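Local structure of structure-specific endonuclease subunit SLX1 (Candida glabrata, 4XLG) at residues Ala64-Phe78 with Leu117-His131. The protein probably serves as the catalytic subunit of the SLX1-SLX4 endonuclease, cutting one strand of branched DNA near junctions during repair and recombination. The protein carries 1 engineered substitution. Residues are numbered along the deposited sequence; the frame is centred on the assembly and turned at random.
Sequences AIVYGFPSRIAALQF and LLKNEYFRYMDLTLH
V66 and L130 face each other as a non-hydrogen-bonded antiparallel pair, where strand 60-67 of the GIY-YIG nuclease domain pairs with strand 129-132 inside a mixed sheet. The hydrogen-bonded pairs I65–H131 and Y67–T129 flank it, the straightest bond running from T129 N to Y67 O (2.9 Å, 177° at the hydrogen). On the face with Y67, T129 lies beside the tyrosine, its CB over the ring; chi1 of 65° puts Y67 CG between its backbone N and carbonyl carbon, laying the ring there, with H131 CB at its edge. L193 of helix 176-213 also packs on this side against I65, Y67 and H131. The H131 imidazole is held by S162 and S164 on the next strand, 160-168.

Past the strand ends, residues 117-128 meet the loop 68-71 and the start of helix 72-84. L128 CD2 sits 3.8 Å from the F69 ring centroid, a CH-pi contact over the centre of that face, while A75 CA covers the opposite one. M126, extended beyond CG, runs its SD obliquely past the same ring, a Met-aromatic contact, and reaches P70 CD at 3.5 Å; its methyl CE ends on A74 CB. F78 drives its edge into the face of F123 as a T-shaped pair, planes 83° apart, and L117 CD1 stands over the F78 ring centre. Y122 CD2 covers the other face of F123.

Polar bonds also hold the backbone: S71 OG caps helix 72-84 by accepting from A74 N, and N120 OD1, N-capping short helix 121-124, accepts from Y122 N, well above its carbonyl plane. A water lies within hydrogen-bonding distance of G68 O and M126 O. Directly across the contact, Y122 OH donates in the carbonyl plane to a lone pair of Q77 OE1, 2.6 Å away.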
ATOM      1  N   ALA B  64       1.485  -7.582  14.210  1.00 20.18           N
ATOM      2  CA  ALA B  64       1.572  -6.350  13.398  1.00 23.91           C
ATOM      3  C   ALA B  64       1.081  -6.639  11.999  1.00 22.56           C
ATOM      4  O   ALA B  64       1.158  -7.776  11.525  1.00 21.90           O
ATOM      5  CB  ALA B  64       3.023  -5.800  13.332  1.00 23.11           C
ATOM      6  N   ILE B  65       0.602  -5.597  11.324  1.00 20.72           N
ATOM      7  CA  ILE B  65       0.278  -5.778   9.914  1.00 19.01           C
ATOM      8  C   ILE B  65       0.568  -4.421   9.225  1.00 20.80           C
ATOM      9  O   ILE B  65       0.313  -3.357   9.806  1.00 21.79           O
ATOM     10  CB  ILE B  65      -1.190  -6.258   9.696  1.00 20.18           C
ATOM     11  CG1 ILE B  65      -1.430  -6.619   8.199  1.00 18.48           C
ATOM     12  CG2 ILE B  65      -2.246  -5.205  10.218  1.00 22.63           C
ATOM     13  CD1 ILE B  65      -2.790  -7.452   8.095  1.00 20.92           C
ATOM     14  N   VAL B  66       1.137  -4.494   8.032  1.00 20.46           N
ATOM     15  CA  VAL B  66       1.393  -3.321   7.196  1.00 22.50           C
ATOM     16  C   VAL B  66       0.330  -3.386   6.126  1.00 20.52           C
ATOM     17  O   VAL B  66       0.222  -4.417   5.446  1.00 21.99           O
ATOM     18  CB  VAL B  66       2.782  -3.382   6.560  1.00 25.03           C
ATOM     19  CG1 VAL B  66       3.047  -2.187   5.547  1.00 21.97           C
ATOM     20  CG2 VAL B  66       3.892  -3.422   7.685  1.00 23.54           C
ATOM     21  N   TYR B  67      -0.466  -2.326   5.974  1.00 21.05           N
ATOM     22  CA  TYR B  67      -1.512  -2.414   4.952  1.00 22.00           C
ATOM     23  C   TYR B  67      -1.581  -1.078   4.193  1.00 23.67           C
ATOM     24  O   TYR B  67      -0.761  -0.176   4.431  1.00 23.38           O
ATOM     25  CB  TYR B  67      -2.872  -2.806   5.587  1.00 20.25           C
ATOM     26  CG  TYR B  67      -3.467  -1.781   6.547  1.00 21.44           C
ATOM     27  CD1 TYR B  67      -3.026  -1.685   7.875  1.00 23.68           C
ATOM     28  CD2 TYR B  67      -4.507  -0.928   6.117  1.00 23.81           C
ATOM     29  CE1 TYR B  67      -3.582  -0.760   8.752  1.00 25.09           C
ATOM     30  CE2 TYR B  67      -5.070   0.006   7.009  1.00 25.35           C
ATOM     31  CZ  TYR B  67      -4.604   0.063   8.329  1.00 26.37           C
ATOM     32  OH  TYR B  67      -5.157   0.991   9.184  1.00 27.52           O
ATOM     33  N   GLY B  68      -2.481  -1.003   3.234  1.00 22.98           N
ATOM     34  CA  GLY B  68      -2.553   0.181   2.351  1.00 24.39           C
ATOM     35  C   GLY B  68      -1.906  -0.077   0.995  1.00 23.67           C
ATOM     36  O   GLY B  68      -1.699   0.874   0.223  1.00 23.72           O
ATOM     37  N   PHE B  69      -1.568  -1.340   0.684  1.00 21.66           N
ATOM     38  CA  PHE B  69      -0.899  -1.644  -0.588  1.00 23.01           C
ATOM     39  C   PHE B  69      -1.786  -1.369  -1.794  1.00 23.16           C
ATOM     40  O   PHE B  69      -2.980  -1.629  -1.743  1.00 24.55           O
ATOM     41  CB  PHE B  69      -0.458  -3.105  -0.620  1.00 21.60           C
ATOM     42  CG  PHE B  69       0.700  -3.372   0.325  1.00 20.07           C
ATOM     43  CD1 PHE B  69       1.987  -3.025  -0.068  1.00 22.81           C
ATOM     44  CD2 PHE B  69       0.488  -3.884   1.597  1.00 23.54           C
ATOM     45  CE1 PHE B  69       3.083  -3.208   0.784  1.00 21.37           C
ATOM     46  CE2 PHE B  69       1.575  -4.086   2.457  1.00 24.70           C
ATOM     47  CZ  PHE B  69       2.885  -3.757   2.047  1.00 23.09           C
ATOM     48  N   PRO B  70      -1.191  -0.837  -2.864  1.00 24.00           N
ATOM     49  CA  PRO B  70      -2.001  -0.456  -4.024  1.00 23.69           C
ATOM     50  C   PRO B  70      -2.410  -1.681  -4.848  1.00 22.99           C
ATOM     51  O   PRO B  70      -3.218  -1.550  -5.768  1.00 23.39           O
ATOM     52  CB  PRO B  70      -1.065   0.467  -4.834  1.00 28.29           C
ATOM     53  CG  PRO B  70       0.371   0.093  -4.380  1.00 24.02           C
ATOM     54  CD  PRO B  70       0.172  -0.262  -2.896  1.00 23.91           C
ATOM     55  N   SER B  71      -1.795  -2.836  -4.591  1.00 23.00           N
ATOM     56  CA  SER B  71      -2.131  -4.047  -5.362  1.00 22.54           C
ATOM     57  C   SER B  71      -1.694  -5.235  -4.570  1.00 25.19           C
ATOM     58  O   SER B  71      -0.810  -5.134  -3.724  1.00 22.90           O
ATOM     59  CB  SER B  71      -1.438  -4.096  -6.747  1.00 23.77           C
ATOM     60  OG  SER B  71       0.001  -4.011  -6.606  1.00 23.42           O
ATOM     61  N   ARG B  72      -2.244  -6.381  -4.924  1.00 23.76           N
ATOM     62  CA  ARG B  72      -1.741  -7.660  -4.365  1.00 21.03           C
ATOM     63  C   ARG B  72      -0.261  -7.819  -4.768  1.00 23.53           C
ATOM     64  O   ARG B  72       0.545  -8.282  -3.986  1.00 24.61           O
ATOM     65  CB  ARG B  72      -2.578  -8.829  -4.946  1.00 24.82           C
ATOM     66  CG  ARG B  72      -2.079 -10.247  -4.591  1.00 27.70           C
ATOM     67  CD  ARG B  72      -2.901 -11.289  -5.391  1.00 36.89           C
ATOM     68  NE  ARG B  72      -2.079 -12.474  -5.558  1.00 42.51           N
ATOM     69  CZ  ARG B  72      -1.444 -12.809  -6.674  1.00 40.88           C
ATOM     70  NH1 ARG B  72      -1.603 -12.100  -7.795  1.00 39.98           N
ATOM     71  NH2 ARG B  72      -0.687 -13.900  -6.668  1.00 42.43           N
ATOM     72  N   ILE B  73       0.061  -7.439  -6.005  1.00 23.65           N
ATOM     73  CA  ILE B  73       1.451  -7.580  -6.458  1.00 24.29           C
ATOM     74  C   ILE B  73       2.385  -6.821  -5.509  1.00 23.89           C
ATOM     75  O   ILE B  73       3.442  -7.317  -5.121  1.00 24.39           O
ATOM     76  CB  ILE B  73       1.660  -7.025  -7.903  1.00 28.37           C
ATOM     77  CG1 ILE B  73       0.835  -7.831  -8.906  1.00 33.51           C
ATOM     78  CG2 ILE B  73       3.157  -7.048  -8.279  1.00 28.50           C
ATOM     79  CD1 ILE B  73       1.101  -9.324  -8.807  1.00 37.02           C
ATOM     80  N   ALA B  74       2.044  -5.568  -5.231  1.00 23.51           N
ATOM     81  CA  ALA B  74       2.895  -4.760  -4.318  1.00 24.45           C
ATOM     82  C   ALA B  74       3.016  -5.362  -2.934  1.00 23.10           C
ATOM     83  O   ALA B  74       4.095  -5.318  -2.329  1.00 22.78           O
ATOM     84  CB  ALA B  74       2.344  -3.307  -4.196  1.00 23.65           C
ATOM     85  N   ALA B  75       1.912  -5.891  -2.387  1.00 21.04           N
ATOM     86  CA  ALA B  75       1.965  -6.536  -1.062  1.00 21.97           C
ATOM     87  C   ALA B  75       2.917  -7.728  -1.109  1.00 21.27           C
ATOM     88  O   ALA B  75       3.665  -7.990  -0.184  1.00 23.55           O
ATOM     89  CB  ALA B  75       0.544  -7.019  -0.634  1.00 22.41           C
ATOM     90  N   LEU B  76       2.827  -8.512  -2.182  1.00 22.20           N
ATOM     91  CA  LEU B  76       3.717  -9.695  -2.282  1.00 23.30           C
ATOM     92  C   LEU B  76       5.180  -9.270  -2.411  1.00 26.55           C
ATOM     93  O   LEU B  76       6.093  -9.916  -1.896  1.00 26.57           O
ATOM     94  CB  LEU B  76       3.342 -10.541  -3.520  1.00 25.34           C
ATOM     95  CG  LEU B  76       2.013 -11.293  -3.347  1.00 28.52           C
ATOM     96  CD1 LEU B  76       1.486 -11.880  -4.687  1.00 33.25           C
ATOM     97  CD2 LEU B  76       2.181 -12.369  -2.273  1.00 31.65           C
ATOM     98  N   GLN B  77       5.423  -8.206  -3.160  1.00 24.71           N
ATOM     99  CA  GLN B  77       6.791  -7.674  -3.225  1.00 24.75           C
ATOM    100  C   GLN B  77       7.323  -7.331  -1.842  1.00 24.90           C
ATOM    101  O   GLN B  77       8.484  -7.658  -1.528  1.00 26.82           O
ATOM    102  CB  GLN B  77       6.875  -6.433  -4.121  1.00 25.35           C
ATOM    103  CG  GLN B  77       6.613  -6.751  -5.571  1.00 29.34           C
ATOM    104  CD  GLN B  77       6.492  -5.484  -6.387  1.00 31.57           C
ATOM    105  OE1 GLN B  77       5.610  -4.665  -6.153  1.00 28.94           O
ATOM    106  NE2 GLN B  77       7.417  -5.296  -7.311  1.00 35.27           N
ATOM    107  N   PHE B  78       6.496  -6.662  -1.047  1.00 24.46           N
ATOM    108  CA  PHE B  78       6.887  -6.317   0.340  1.00 25.94           C
ATOM    109  C   PHE B  78       7.086  -7.570   1.159  1.00 25.41           C
ATOM    110  O   PHE B  78       8.092  -7.744   1.847  1.00 24.59           O
ATOM    111  CB  PHE B  78       5.795  -5.439   0.975  1.00 23.55           C
ATOM    112  CG  PHE B  78       6.204  -4.809   2.252  1.00 23.80           C
ATOM    113  CD1 PHE B  78       6.049  -5.491   3.451  1.00 24.07           C
ATOM    114  CD2 PHE B  78       6.661  -3.508   2.272  1.00 24.98           C
ATOM    115  CE1 PHE B  78       6.382  -4.877   4.667  1.00 27.49           C
ATOM    116  CE2 PHE B  78       7.004  -2.892   3.472  1.00 28.30           C
ATOM    117  CZ  PHE B  78       6.870  -3.586   4.682  1.00 27.85           C
ATOM    118  N   LEU B 117      12.202  -1.293   4.748  1.00 30.47           N
ATOM    119  CA  LEU B 117      11.359  -1.312   3.538  1.00 31.33           C
ATOM    120  C   LEU B 117      10.483  -0.057   3.388  1.00 32.25           C
ATOM    121  O   LEU B 117      10.319   0.445   2.296  1.00 33.09           O
ATOM    122  CB  LEU B 117      10.468  -2.564   3.539  1.00 30.26           C
ATOM    123  CG  LEU B 117      11.277  -3.873   3.360  1.00 32.43           C
ATOM    124  CD1 LEU B 117      10.340  -5.078   3.573  1.00 31.61           C
ATOM    125  CD2 LEU B 117      11.982  -3.955   2.016  1.00 35.92           C
ATOM    126  N   LEU B 118       9.935   0.450   4.489  1.00 33.26           N
ATOM    127  CA  LEU B 118       9.137   1.659   4.431  1.00 34.27           C
ATOM    128  C   LEU B 118      10.001   2.870   4.018  1.00 37.30           C
ATOM    129  O   LEU B 118       9.483   3.834   3.460  1.00 42.97           O
ATOM    130  CB  LEU B 118       8.451   1.926   5.771  1.00 32.63           C
ATOM    131  CG  LEU B 118       7.450   0.898   6.239  1.00 29.42           C
ATOM    132  CD1 LEU B 118       6.988   1.220   7.670  1.00 31.18           C
ATOM    133  CD2 LEU B 118       6.223   0.831   5.263  1.00 31.66           C
ATOM    134  N   LYS B 119      11.301   2.805   4.251  1.00 37.11           N
ATOM    135  CA  LYS B 119      12.187   3.901   3.806  1.00 40.51           C
ATOM    136  C   LYS B 119      12.577   3.761   2.354  1.00 38.02           C
ATOM    137  O   LYS B 119      13.173   4.656   1.775  1.00 39.61           O
ATOM    138  CB  LYS B 119      13.464   3.972   4.658  1.00 43.95           C
ATOM    139  CG  LYS B 119      13.186   4.379   6.091  1.00 53.54           C
ATOM    140  N   ASN B 120      12.268   2.624   1.753  1.00 35.23           N
ATOM    141  CA  ASN B 120      12.767   2.384   0.395  1.00 33.47           C
ATOM    142  C   ASN B 120      11.946   3.169  -0.637  1.00 33.72           C
ATOM    143  O   ASN B 120      10.707   3.273  -0.489  1.00 33.66           O
ATOM    144  CB  ASN B 120      12.700   0.880   0.099  1.00 36.63           C
ATOM    145  CG  ASN B 120      12.855   0.576  -1.368  1.00 44.61           C
ATOM    146  OD1 ASN B 120      11.880   0.576  -2.099  1.00 51.77           O
ATOM    147  ND2 ASN B 120      14.079   0.304  -1.804  1.00 42.98           N
ATOM    148  N   GLU B 121      12.623   3.651  -1.689  1.00 35.83           N
ATOM    149  CA  GLU B 121      12.014   4.528  -2.685  1.00 37.44           C
ATOM    150  C   GLU B 121      10.690   3.965  -3.237  1.00 37.78           C
ATOM    151  O   GLU B 121       9.673   4.668  -3.384  1.00 41.29           O
ATOM    152  CB  GLU B 121      13.027   4.779  -3.849  1.00 42.70           C
ATOM    153  CG  GLU B 121      13.651   3.448  -4.413  1.00 46.27           C
ATOM    154  CD  GLU B 121      14.904   3.639  -5.280  1.00 55.83           C
ATOM    155  OE1 GLU B 121      15.366   4.799  -5.468  1.00 56.01           O
ATOM    156  OE2 GLU B 121      15.426   2.610  -5.778  1.00 55.43           O
ATOM    157  N   TYR B 122      10.701   2.676  -3.520  1.00 32.37           N
ATOM    158  CA  TYR B 122       9.542   2.022  -4.128  1.00 32.91           C
ATOM    159  C   TYR B 122       8.312   1.998  -3.221  1.00 31.46           C
ATOM    160  O   TYR B 122       7.193   2.367  -3.612  1.00 28.25           O
ATOM    161  CB  TYR B 122       9.940   0.599  -4.525  1.00 31.53           C
ATOM    162  CG  TYR B 122       8.785  -0.153  -5.169  1.00 29.46           C
ATOM    163  CD1 TYR B 122       8.320   0.212  -6.446  1.00 32.77           C
ATOM    164  CD2 TYR B 122       8.188  -1.208  -4.506  1.00 26.82           C
ATOM    165  CE1 TYR B 122       7.270  -0.456  -7.061  1.00 32.06           C
ATOM    166  CE2 TYR B 122       7.115  -1.905  -5.102  1.00 27.59           C
ATOM    167  CZ  TYR B 122       6.671  -1.516  -6.388  1.00 30.67           C
ATOM    168  OH  TYR B 122       5.628  -2.198  -6.962  1.00 30.59           O
ATOM    169  N   PHE B 123       8.498   1.563  -1.982  1.00 31.19           N
ATOM    170  CA  PHE B 123       7.340   1.475  -1.098  1.00 27.86           C
ATOM    171  C   PHE B 123       6.929   2.839  -0.522  1.00 28.26           C
ATOM    172  O   PHE B 123       5.802   3.004  -0.083  1.00 26.21           O
ATOM    173  CB  PHE B 123       7.621   0.483   0.029  1.00 28.56           C
ATOM    174  CG  PHE B 123       7.820  -0.914  -0.479  1.00 29.47           C
ATOM    175  CD1 PHE B 123       6.722  -1.643  -1.006  1.00 26.05           C
ATOM    176  CD2 PHE B 123       9.097  -1.509  -0.439  1.00 30.02           C
ATOM    177  CE1 PHE B 123       6.924  -2.942  -1.508  1.00 25.58           C
ATOM    178  CE2 PHE B 123       9.301  -2.806  -0.949  1.00 27.84           C
ATOM    179  CZ  PHE B 123       8.221  -3.522  -1.476  1.00 26.49           C
ATOM    180  N   ARG B 124       7.846   3.808  -0.509  1.00 29.95           N
ATOM    181  CA  ARG B 124       7.513   5.165  -0.049  1.00 30.81           C
ATOM    182  C   ARG B 124       6.342   5.777  -0.791  1.00 31.88           C
ATOM    183  O   ARG B 124       5.565   6.498  -0.208  1.00 29.78           O
ATOM    184  CB  ARG B 124       8.710   6.121  -0.199  1.00 33.91           C
ATOM    185  CG  ARG B 124       9.508   6.189   1.074  1.00 40.14           C
ATOM    186  CD  ARG B 124      10.710   7.206   0.865  1.00 53.14           C
ATOM    187  NE  ARG B 124      11.609   7.228   2.018  1.00 59.34           N
ATOM    188  N   TYR B 125       6.217   5.484  -2.083  1.00 31.35           N
ATOM    189  CA  TYR B 125       5.089   6.025  -2.855  1.00 31.46           C
ATOM    190  C   TYR B 125       3.718   5.580  -2.343  1.00 29.86           C
ATOM    191  O   TYR B 125       2.695   6.182  -2.653  1.00 29.49           O
ATOM    192  CB  TYR B 125       5.227   5.611  -4.317  1.00 29.84           C
ATOM    193  CG  TYR B 125       6.291   6.323  -5.068  1.00 30.08           C
ATOM    194  CD1 TYR B 125       6.092   7.632  -5.489  1.00 30.39           C
ATOM    195  CD2 TYR B 125       7.498   5.680  -5.420  1.00 29.91           C
ATOM    196  CE1 TYR B 125       7.045   8.282  -6.253  1.00 32.19           C
ATOM    197  CE2 TYR B 125       8.476   6.334  -6.141  1.00 33.40           C
ATOM    198  CZ  TYR B 125       8.255   7.638  -6.529  1.00 36.54           C
ATOM    199  OH  TYR B 125       9.149   8.299  -7.302  1.00 38.15           O
ATOM    200  N   MET B 126       3.697   4.500  -1.577  1.00 25.10           N
ATOM    201  CA  MET B 126       2.413   3.911  -1.180  1.00 24.20           C
ATOM    202  C   MET B 126       1.838   4.474   0.104  1.00 28.44           C
ATOM    203  O   MET B 126       0.653   4.189   0.392  1.00 28.54           O
ATOM    204  CB  MET B 126       2.574   2.373  -1.060  1.00 23.74           C
ATOM    205  CG  MET B 126       3.131   1.746  -2.356  1.00 28.07           C
ATOM    206  SD  MET B 126       3.583   0.025  -1.995  1.00 25.72           S
ATOM    207  CE  MET B 126       4.510  -0.372  -3.469  1.00 26.39           C
ATOM    208  N   ASP B 127       2.639   5.245   0.870  1.00 26.37           N
ATOM    209  CA  ASP B 127       2.151   5.821   2.161  1.00 27.55           C
ATOM    210  C   ASP B 127       1.447   4.751   3.003  1.00 28.15           C
ATOM    211  O   ASP B 127       0.281   4.917   3.442  1.00 28.95           O
ATOM    212  CB  ASP B 127       1.180   6.996   1.938  1.00 29.38           C
ATOM    213  CG  ASP B 127       1.872   8.224   1.346  1.00 38.00           C
ATOM    214  OD1 ASP B 127       3.085   8.440   1.604  1.00 42.87           O
ATOM    215  OD2 ASP B 127       1.212   8.947   0.575  1.00 37.29           O
ATOM    216  N   LEU B 128       2.162   3.645   3.241  1.00 23.57           N
ATOM    217  CA  LEU B 128       1.601   2.493   3.948  1.00 23.69           C
ATOM    218  C   LEU B 128       1.293   2.802   5.401  1.00 23.57           C
ATOM    219  O   LEU B 128       1.778   3.791   5.974  1.00 26.54           O
ATOM    220  CB  LEU B 128       2.585   1.304   3.864  1.00 24.01           C
ATOM    221  CG  LEU B 128       2.856   0.914   2.380  1.00 25.29           C
ATOM    222  CD1 LEU B 128       4.035  -0.017   2.326  1.00 25.49           C
ATOM    223  CD2 LEU B 128       1.550   0.214   1.797  1.00 22.24           C
ATOM    224  N   THR B 129       0.491   1.926   6.003  1.00 23.35           N
ATOM    225  CA  THR B 129       0.210   2.043   7.423  1.00 23.76           C
ATOM    226  C   THR B 129       0.788   0.836   8.139  1.00 23.88           C
ATOM    227  O   THR B 129       0.492  -0.307   7.756  1.00 23.84           O
ATOM    228  CB  THR B 129      -1.318   2.128   7.694  1.00 28.27           C
ATOM    229  OG1 THR B 129      -1.802   3.378   7.154  1.00 27.69           O
ATOM    230  CG2 THR B 129      -1.655   2.060   9.236  1.00 28.31           C
ATOM    231  N   LEU B 130       1.581   1.092   9.184  1.00 22.02           N
ATOM    232  CA  LEU B 130       2.114   0.014  10.028  1.00 22.63           C
ATOM    233  C   LEU B 130       1.239  -0.024  11.308  1.00 23.66           C
ATOM    234  O   LEU B 130       1.224   0.934  12.078  1.00 26.71           O
ATOM    235  CB  LEU B 130       3.597   0.297  10.369  1.00 24.60           C
ATOM    236  CG  LEU B 130       4.174  -0.527  11.532  1.00 25.65           C
ATOM    237  CD1 LEU B 130       4.096  -2.032  11.220  1.00 25.38           C
ATOM    238  CD2 LEU B 130       5.618  -0.014  11.737  1.00 26.81           C
ATOM    239  N   HIS B 131       0.541  -1.136  11.529  1.00 20.94           N
ATOM    240  CA  HIS B 131      -0.385  -1.223  12.660  1.00 22.30           C
ATOM    241  C   HIS B 131       0.081  -2.317  13.624  1.00 23.98           C
ATOM    242  O   HIS B 131       0.286  -3.466  13.176  1.00 22.11           O
ATOM    243  CB  HIS B 131      -1.798  -1.607  12.198  1.00 20.51           C
ATOM    244  CG  HIS B 131      -2.760  -1.699  13.351  1.00 24.02           C
ATOM    245  ND1 HIS B 131      -3.387  -0.593  13.890  1.00 27.15           N
ATOM    246  CD2 HIS B 131      -3.116  -2.755  14.138  1.00 21.24           C
ATOM    247  CE1 HIS B 131      -4.100  -0.955  14.943  1.00 28.39           C
ATOM    248  NE2 HIS B 131      -3.970  -2.267  15.100  1.00 24.06           N
TER
HETATM  249  O   HOH W   1      -1.721   3.271   1.445  1.00 32.34           O